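Local coordinates for putative ring-cleaving dioxygenase MhqO (Bacillus subtilis subsp. subtilis, PDB 3OAJ), which is a putative iron(II)-dependent extradiol dioxygenase that may open the rings of aromatic compounds and so contribute to their breakdown and detoxification, at residues K5-H10 and R222-E227; D248-N253 and A275-Q280; G81-V86 and K152-A157. All blocks are in the same frame, centred on the assembly; numbering follows the deposited sequence.

Contact 1 (K5-H10 and R222-E227)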
# COMPACT_ATOMS: atom_id res chain seq x y z
N LYS A 5 -1.39 12.22 15.70
CA LYS A 5 -1.20 12.69 14.32
C LYS A 5 -0.22 11.83 13.52
O LYS A 5 0.97 11.84 13.79
CB LYS A 5 -0.70 14.14 14.33
CG LYS A 5 -0.84 14.89 13.02
CD LYS A 5 -0.57 16.38 13.21
CE LYS A 5 -1.57 17.02 14.18
NZ LYS A 5 -2.86 17.38 13.53
N THR A 6 -0.71 11.12 12.52
CA THR A 6 0.15 10.32 11.65
C THR A 6 0.63 11.12 10.43
O THR A 6 -0.12 11.92 9.87
CB THR A 6 -0.58 9.04 11.18
OG1 THR A 6 0.28 8.25 10.35
CG2 THR A 6 -1.86 9.38 10.38
N MET A 7 1.86 10.88 10.00
CA MET A 7 2.36 11.50 8.78
C MET A 7 1.62 11.06 7.52
O MET A 7 1.55 11.80 6.54
CB MET A 7 3.85 11.22 8.63
CG MET A 7 4.69 11.98 9.65
SD MET A 7 4.78 13.73 9.23
CE MET A 7 6.04 13.58 7.96
N GLY A 8 1.04 9.87 7.55
CA GLY A 8 0.39 9.34 6.35
C GLY A 8 0.51 7.84 6.25
O GLY A 8 0.89 7.16 7.22
N ILE A 9 0.22 7.31 5.06
CA ILE A 9 0.31 5.88 4.82
C ILE A 9 1.77 5.40 4.95
O ILE A 9 2.71 6.05 4.45
CB ILE A 9 -0.23 5.55 3.42
CG1 ILE A 9 -1.72 5.91 3.29
CG2 ILE A 9 0.04 4.08 3.04
CD1 ILE A 9 -2.22 5.96 1.83
N HIS A 10 1.94 4.27 5.64
CA HIS A 10 3.19 3.54 5.70
C HIS A 10 3.23 2.55 4.53
O HIS A 10 4.13 2.60 3.71
CB HIS A 10 3.33 2.82 7.07
CG HIS A 10 4.64 2.15 7.28
ND1 HIS A 10 4.97 0.94 6.69
CD2 HIS A 10 5.71 2.50 8.04
CE1 HIS A 10 6.19 0.59 7.06
NE2 HIS A 10 6.65 1.50 7.90
N ARG A 222 1.67 5.49 9.40
CA ARG A 222 3.01 5.65 9.98
C ARG A 222 3.02 6.07 11.43
O ARG A 222 2.23 6.90 11.87
CB ARG A 222 3.80 6.69 9.18
CG ARG A 222 4.10 6.23 7.76
CD ARG A 222 4.60 7.34 6.88
NE ARG A 222 5.86 7.87 7.35
CZ ARG A 222 6.46 8.93 6.83
NH1 ARG A 222 5.93 9.58 5.81
NH2 ARG A 222 7.61 9.33 7.34
N ALA A 223 3.96 5.49 12.18
CA ALA A 223 4.39 6.03 13.47
C ALA A 223 5.87 6.32 13.33
O ALA A 223 6.57 5.59 12.62
CB ALA A 223 4.12 5.03 14.61
N ASN A 224 6.35 7.35 14.01
CA ASN A 224 7.75 7.77 13.89
C ASN A 224 8.76 6.72 14.37
O ASN A 224 9.83 6.59 13.79
CB ASN A 224 8.01 9.07 14.68
CG ASN A 224 7.16 10.24 14.19
OD1 ASN A 224 6.62 11.01 15.00
ND2 ASN A 224 7.06 10.41 12.89
N ASP A 225 8.41 6.00 15.43
CA ASP A 225 9.31 5.07 16.10
C ASP A 225 8.50 4.18 17.04
O ASP A 225 7.27 4.31 17.12
CB ASP A 225 10.45 5.82 16.82
CG ASP A 225 9.97 6.87 17.82
OD1 ASP A 225 8.82 6.80 18.31
OD2 ASP A 225 10.79 7.76 18.15
N ASP A 226 9.18 3.27 17.73
CA ASP A 226 8.53 2.34 18.65
C ASP A 226 7.73 3.07 19.73
O ASP A 226 6.60 2.68 20.02
CB ASP A 226 9.53 1.38 19.28
CG ASP A 226 10.11 0.39 18.29
OD1 ASP A 226 9.53 0.23 17.20
OD2 ASP A 226 11.13 -0.24 18.61
N GLU A 227 8.32 4.11 20.33
CA GLU A 227 7.63 4.87 21.39
C GLU A 227 6.31 5.47 20.91
O GLU A 227 5.28 5.38 21.57
CB GLU A 227 8.54 5.93 22.02
CG GLU A 227 7.96 6.60 23.27
CD GLU A 227 7.69 5.64 24.44
OE1 GLU A 227 8.40 4.60 24.58
OE2 GLU A 227 6.77 5.93 25.24
O HOH W 1 4.28 11.86 13.21
O HOH W 2 3.63 9.49 11.77
O HOH W 3 3.35 8.86 4.46
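In the metal-bearing sheet of this vicinal oxygen chelate (VOC) protein, strand 9-16 of the first VOC region runs antiparallel to strand 215-223 of the second, and Thr6, Gly8 and His10 meet Arg222 where the lead-in to strand 9-16 passes the end of strand 215-223. The backbone N of Arg222 donates to Gly8 O (2.9 Å), nearly along the C=O axis. Thr6 OG1, set anti to its backbone N (chi1 -179°), reaches over to donate to Arg222 O at 2.8 Å, in the carbonyl plane and on a lone pair. A water adds to this grip, donating to Arg222 O while accepting from Met7 N. The Arg222 chain passes His10 at about a right angle, its CG 3.6 Å from His10 CB. Met7 CB lies over one face of the guanidinium, toward its rim. At the guanidinium edge a second water accepts from Arg222 NH1 and donates to Ile9 O, while NH2 forms a salt bridge with Asp270. His10 precedes His11, a ligand of the bound zinc ion. Arg222 O thus accepts two hydrogen bonds, and the guanidinium is held by Asp270 and the water, which should restrict its rotation.

Contact 2 (D248-N253 and A275-Q280)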
# COMPACT_ATOMS: atom_id res chain seq x y z
N ASP A 248 6.47 -7.85 15.85
CA ASP A 248 7.72 -7.56 15.13
C ASP A 248 7.68 -8.16 13.72
O ASP A 248 7.69 -9.39 13.56
CB ASP A 248 8.88 -8.12 15.96
CG ASP A 248 10.24 -7.93 15.31
OD1 ASP A 248 10.33 -7.43 14.16
OD2 ASP A 248 11.24 -8.30 15.96
N ARG A 249 7.59 -7.31 12.69
CA ARG A 249 7.56 -7.77 11.29
C ARG A 249 8.91 -7.63 10.60
O ARG A 249 9.00 -7.67 9.37
CB ARG A 249 6.47 -7.04 10.49
CG ARG A 249 5.07 -7.08 11.11
CD ARG A 249 4.58 -8.50 11.33
NE ARG A 249 3.13 -8.62 11.31
CZ ARG A 249 2.44 -9.72 11.64
NH1 ARG A 249 3.07 -10.81 12.07
NH2 ARG A 249 1.12 -9.72 11.58
N ASN A 250 9.96 -7.47 11.41
CA ASN A 250 11.36 -7.41 10.95
C ASN A 250 11.71 -6.05 10.36
O ASN A 250 12.69 -5.44 10.77
CB ASN A 250 11.69 -8.56 9.97
CG ASN A 250 13.19 -8.81 9.83
OD1 ASN A 250 14.02 -8.10 10.38
ND2 ASN A 250 13.53 -9.86 9.08
N TYR A 251 10.92 -5.58 9.40
CA TYR A 251 11.24 -4.32 8.70
C TYR A 251 10.49 -3.14 9.31
O TYR A 251 10.68 -1.99 8.91
CB TYR A 251 11.00 -4.49 7.19
CG TYR A 251 11.61 -5.80 6.76
CD1 TYR A 251 10.82 -6.92 6.45
CD2 TYR A 251 12.99 -5.97 6.80
CE1 TYR A 251 11.41 -8.15 6.13
CE2 TYR A 251 13.58 -7.20 6.49
CZ TYR A 251 12.78 -8.27 6.16
OH TYR A 251 13.39 -9.47 5.85
N PHE A 252 9.64 -3.45 10.28
CA PHE A 252 8.85 -2.48 11.06
C PHE A 252 8.13 -3.30 12.13
O PHE A 252 8.02 -4.51 12.00
CB PHE A 252 7.82 -1.72 10.19
CG PHE A 252 6.95 -2.61 9.35
CD1 PHE A 252 5.76 -3.13 9.85
CD2 PHE A 252 7.35 -2.97 8.05
CE1 PHE A 252 4.95 -3.96 9.07
CE2 PHE A 252 6.54 -3.82 7.28
CZ PHE A 252 5.36 -4.34 7.80
N ASN A 253 7.68 -2.63 13.20
CA ASN A 253 6.76 -3.21 14.17
C ASN A 253 5.35 -2.75 13.81
O ASN A 253 5.17 -1.66 13.26
CB ASN A 253 7.13 -2.78 15.59
CG ASN A 253 8.45 -3.38 16.06
OD1 ASN A 253 8.81 -4.50 15.69
ND2 ASN A 253 9.21 -2.61 16.84
N ALA A 275 16.56 -2.41 4.62
CA ALA A 275 18.01 -2.53 4.39
C ALA A 275 18.81 -3.05 5.57
O ALA A 275 20.02 -2.83 5.64
CB ALA A 275 18.57 -1.19 3.94
N HIS A 276 18.18 -3.76 6.49
CA HIS A 276 18.90 -4.17 7.70
C HIS A 276 19.14 -5.67 7.80
O HIS A 276 19.76 -6.12 8.76
CB HIS A 276 18.19 -3.67 8.95
CG HIS A 276 17.11 -4.58 9.42
ND1 HIS A 276 15.84 -4.54 8.91
CD2 HIS A 276 17.12 -5.58 10.33
CE1 HIS A 276 15.10 -5.46 9.50
NE2 HIS A 276 15.86 -6.11 10.37
N ASP A 277 18.61 -6.45 6.85
CA ASP A 277 19.08 -7.83 6.69
C ASP A 277 19.63 -8.09 5.29
O ASP A 277 20.10 -9.19 4.98
CB ASP A 277 18.02 -8.86 7.12
CG ASP A 277 16.76 -8.81 6.30
OD1 ASP A 277 16.64 -7.96 5.39
OD2 ASP A 277 15.86 -9.63 6.58
N GLU A 278 19.57 -7.06 4.45
CA GLU A 278 20.26 -6.99 3.18
C GLU A 278 20.76 -5.56 3.04
O GLU A 278 20.20 -4.63 3.62
CB GLU A 278 19.32 -7.27 2.01
CG GLU A 278 18.73 -8.67 1.96
CD GLU A 278 17.74 -8.84 0.83
OE1 GLU A 278 16.59 -8.36 0.96
OE2 GLU A 278 18.11 -9.45 -0.19
N THR A 279 21.80 -5.35 2.24
CA THR A 279 22.27 -4.00 1.95
C THR A 279 21.23 -3.24 1.13
O THR A 279 20.40 -3.85 0.45
CB THR A 279 23.61 -4.00 1.19
OG1 THR A 279 23.43 -4.62 -0.10
CG2 THR A 279 24.69 -4.75 1.98
N GLN A 280 21.28 -1.91 1.21
CA GLN A 280 20.37 -1.06 0.43
C GLN A 280 20.49 -1.36 -1.06
O GLN A 280 19.50 -1.34 -1.80
CB GLN A 280 20.66 0.42 0.70
CG GLN A 280 20.52 0.84 2.16
CD GLN A 280 20.02 2.27 2.34
OE1 GLN A 280 20.78 3.23 2.22
NE2 GLN A 280 18.73 2.41 2.62
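Tyr251 and Asp277 form the short bond of this contact, Tyr251 OH donating to Asp277 OD2 at 2.6 Å. It joins two loops of the VOC fold: 248-253, the turn between strands 247-248 and 253-258 at the edge of the metal-bearing sheet, and 275-280, which follows strand 264-269 of that sheet in the chain. The carboxylate accepts through the syn lone pair of OD2. Asp277 CG, between its backbone N and carbonyl carbon (chi1 63°), directs the carboxylate at the phenol and lies in the ring plane at its edge; OD1 comes within 3.3 Å of Tyr251 CE2. Beside this pair His276 and Tyr251 meet rim to rim, CE1 of the imidazole 3.5 Å from CD2 of the phenol, with planes 58° apart. His276 NE2 comes to 2.7 Å from Asn250 OD1, a weak and strongly bent bond (N-H...O 121°), and the imidazole is modelled too close to the Asn250 backbone for its details to carry weight.

In the next shell, the other oxygen of the carboxylate, Asp277 OD1, is salt-bridged to Lys36, which also binds Glu278. Gly273, just ahead of 275-280, ties the loops by a backbone hydrogen bond with Tyr251; its carbonyl also accepts from His276 ND1, holding the imidazole within its own loop. Met288 packs on both Tyr251 and Asp277. Within 248-253, an Asx turn shapes the backbone ahead of the tyrosine, Asp248 OD1 accepting from Asn250 N at 2.8 Å. The turn is followed by a direct side-chain contact, Asn250 CB sitting 3.8 Å above the centre of the Tyr251 ring.

Contact 3 (G81-V86 and K152-A157)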
# COMPACT_ATOMS: atom_id res chain seq x y z
N GLY A 81 -10.71 1.06 -1.35
CA GLY A 81 -11.27 0.84 -2.68
C GLY A 81 -10.29 1.11 -3.81
O GLY A 81 -10.23 0.35 -4.79
N VAL A 82 -9.51 2.18 -3.68
CA VAL A 82 -8.55 2.59 -4.71
C VAL A 82 -7.22 2.98 -4.06
O VAL A 82 -7.20 3.64 -3.03
CB VAL A 82 -9.08 3.79 -5.54
CG1 VAL A 82 -8.16 4.09 -6.71
CG2 VAL A 82 -10.49 3.52 -6.05
N THR A 83 -6.13 2.53 -4.65
CA THR A 83 -4.81 2.91 -4.19
C THR A 83 -4.28 3.94 -5.18
O THR A 83 -4.31 3.72 -6.40
CB THR A 83 -3.89 1.67 -4.13
OG1 THR A 83 -4.46 0.73 -3.20
CG2 THR A 83 -2.48 2.04 -3.71
N SER A 84 -3.80 5.07 -4.66
CA SER A 84 -3.41 6.23 -5.47
C SER A 84 -1.90 6.33 -5.50
O SER A 84 -1.26 6.29 -4.44
CB SER A 84 -4.04 7.49 -4.86
OG SER A 84 -4.10 8.57 -5.77
N TYR A 85 -1.32 6.44 -6.71
CA TYR A 85 0.12 6.61 -6.91
C TYR A 85 0.40 7.99 -7.49
O TYR A 85 -0.25 8.42 -8.44
CB TYR A 85 0.65 5.53 -7.87
CG TYR A 85 0.62 4.15 -7.25
CD1 TYR A 85 1.57 3.78 -6.30
CD2 TYR A 85 -0.39 3.24 -7.56
CE1 TYR A 85 1.53 2.51 -5.71
CE2 TYR A 85 -0.43 1.98 -6.98
CZ TYR A 85 0.54 1.62 -6.05
OH TYR A 85 0.48 0.39 -5.46
N VAL A 86 1.36 8.69 -6.89
CA VAL A 86 1.72 10.04 -7.32
C VAL A 86 2.96 10.03 -8.21
O VAL A 86 3.94 9.32 -7.95
CB VAL A 86 1.81 11.00 -6.09
CG1 VAL A 86 2.97 10.61 -5.18
CG2 VAL A 86 1.91 12.47 -6.53
N LYS A 152 6.45 8.28 -7.35
CA LYS A 152 7.16 8.75 -6.15
C LYS A 152 6.70 8.06 -4.86
O LYS A 152 7.37 8.13 -3.83
CB LYS A 152 7.00 10.26 -6.03
CG LYS A 152 7.50 10.98 -7.29
CD LYS A 152 7.70 12.48 -7.09
CE LYS A 152 6.37 13.22 -7.02
NZ LYS A 152 6.59 14.68 -6.77
N GLY A 153 5.56 7.40 -4.92
CA GLY A 153 5.00 6.72 -3.75
C GLY A 153 3.49 6.77 -3.89
O GLY A 153 2.97 7.03 -4.98
N PHE A 154 2.77 6.51 -2.79
CA PHE A 154 1.32 6.70 -2.81
C PHE A 154 1.00 8.17 -2.81
O PHE A 154 1.64 8.94 -2.10
CB PHE A 154 0.65 6.08 -1.58
CG PHE A 154 0.85 4.61 -1.45
CD1 PHE A 154 0.49 3.75 -2.48
CD2 PHE A 154 1.43 4.08 -0.30
CE1 PHE A 154 0.68 2.39 -2.36
CE2 PHE A 154 1.64 2.72 -0.17
CZ PHE A 154 1.25 1.86 -1.19
N GLY A 155 0.01 8.56 -3.60
CA GLY A 155 -0.64 9.85 -3.42
C GLY A 155 -1.60 9.81 -2.24
O GLY A 155 -1.94 10.84 -1.67
N GLY A 156 -2.04 8.60 -1.89
CA GLY A 156 -3.05 8.39 -0.86
C GLY A 156 -3.88 7.18 -1.22
O GLY A 156 -3.38 6.26 -1.87
N ALA A 157 -5.15 7.21 -0.83
CA ALA A 157 -6.06 6.09 -1.04
C ALA A 157 -7.49 6.57 -0.91
O ALA A 157 -7.75 7.64 -0.31
CB ALA A 157 -5.79 4.96 -0.02
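Strands 81-86 and 153-157 run antiparallel, their short axes at 139° and 3.7 Å apart at the closest point. Thr83 faces Ala157 as a non-hydrogen-bonded pair, and Ser84 N donates to Gly156 O at 3.1 Å. One residue is then gained: Gly155 and Gly156 both face Ser84, a classic beta bulge, and Gly155 N donates to Ser84 O at 2.7 Å from above the carbonyl plane. Beyond it Val86 N donates to Gly153 O (3.0 Å), and Lys152 N to Val86 O. The backbone angles of Gly153 and Gly156 call for glycine. Gly155, with no side chain, lies close against Ser84 and Val86, its CA 3.8 Å from Val86 CB.

Strands 79-87 and 153-160 thereby join the first and second VOC regions in the middle of the second eight-stranded sheet, the counterpart of the metal-bearing one. Across the strand pair, Tyr85 and Phe154 lie side by side and point the same way, CE1 touching CE1 at 3.5 Å with the ring planes 38° apart. Thr83, its CG2 anti to the backbone N (chi1 -61° for OG1), brings that methyl to 3.5 Å from Phe154 CE1, and Ile9, Ile12 and Ile62 of the metal-bearing sheet also pack on the phenylalanine. Ser84 OG bonds to Glu128 on the adjoining strand 126-131. Val86 CG1 rests 3.7 Å from Phe154 O, and the ammonium group of Lys152 is bound by the carbonyls of Arg132, Glu134 and Gly135.

Contacts 1 and 3 are equivalent joints, each pairing a strand of the first VOC region with one of the second in the middle of an eight-stranded sheet. Contact 3 is buried and relies on backbone bonds, glycines and aromatic packing; contact 1, partly buried at the strand ends, adds bridging waters and a salt-bridged arginine. The two meet through Ile9, whose CD1 lies 3.7 Å from Gly156 C. Contact 2 is also partly buried, but joins loops through polar side chains rather than strands. It shares the metal-bearing sheet with contact 1 and touches it twice, through Asp226 with Asn253 and His10 with Phe252, whereas contacts 2 and 3 do not touch.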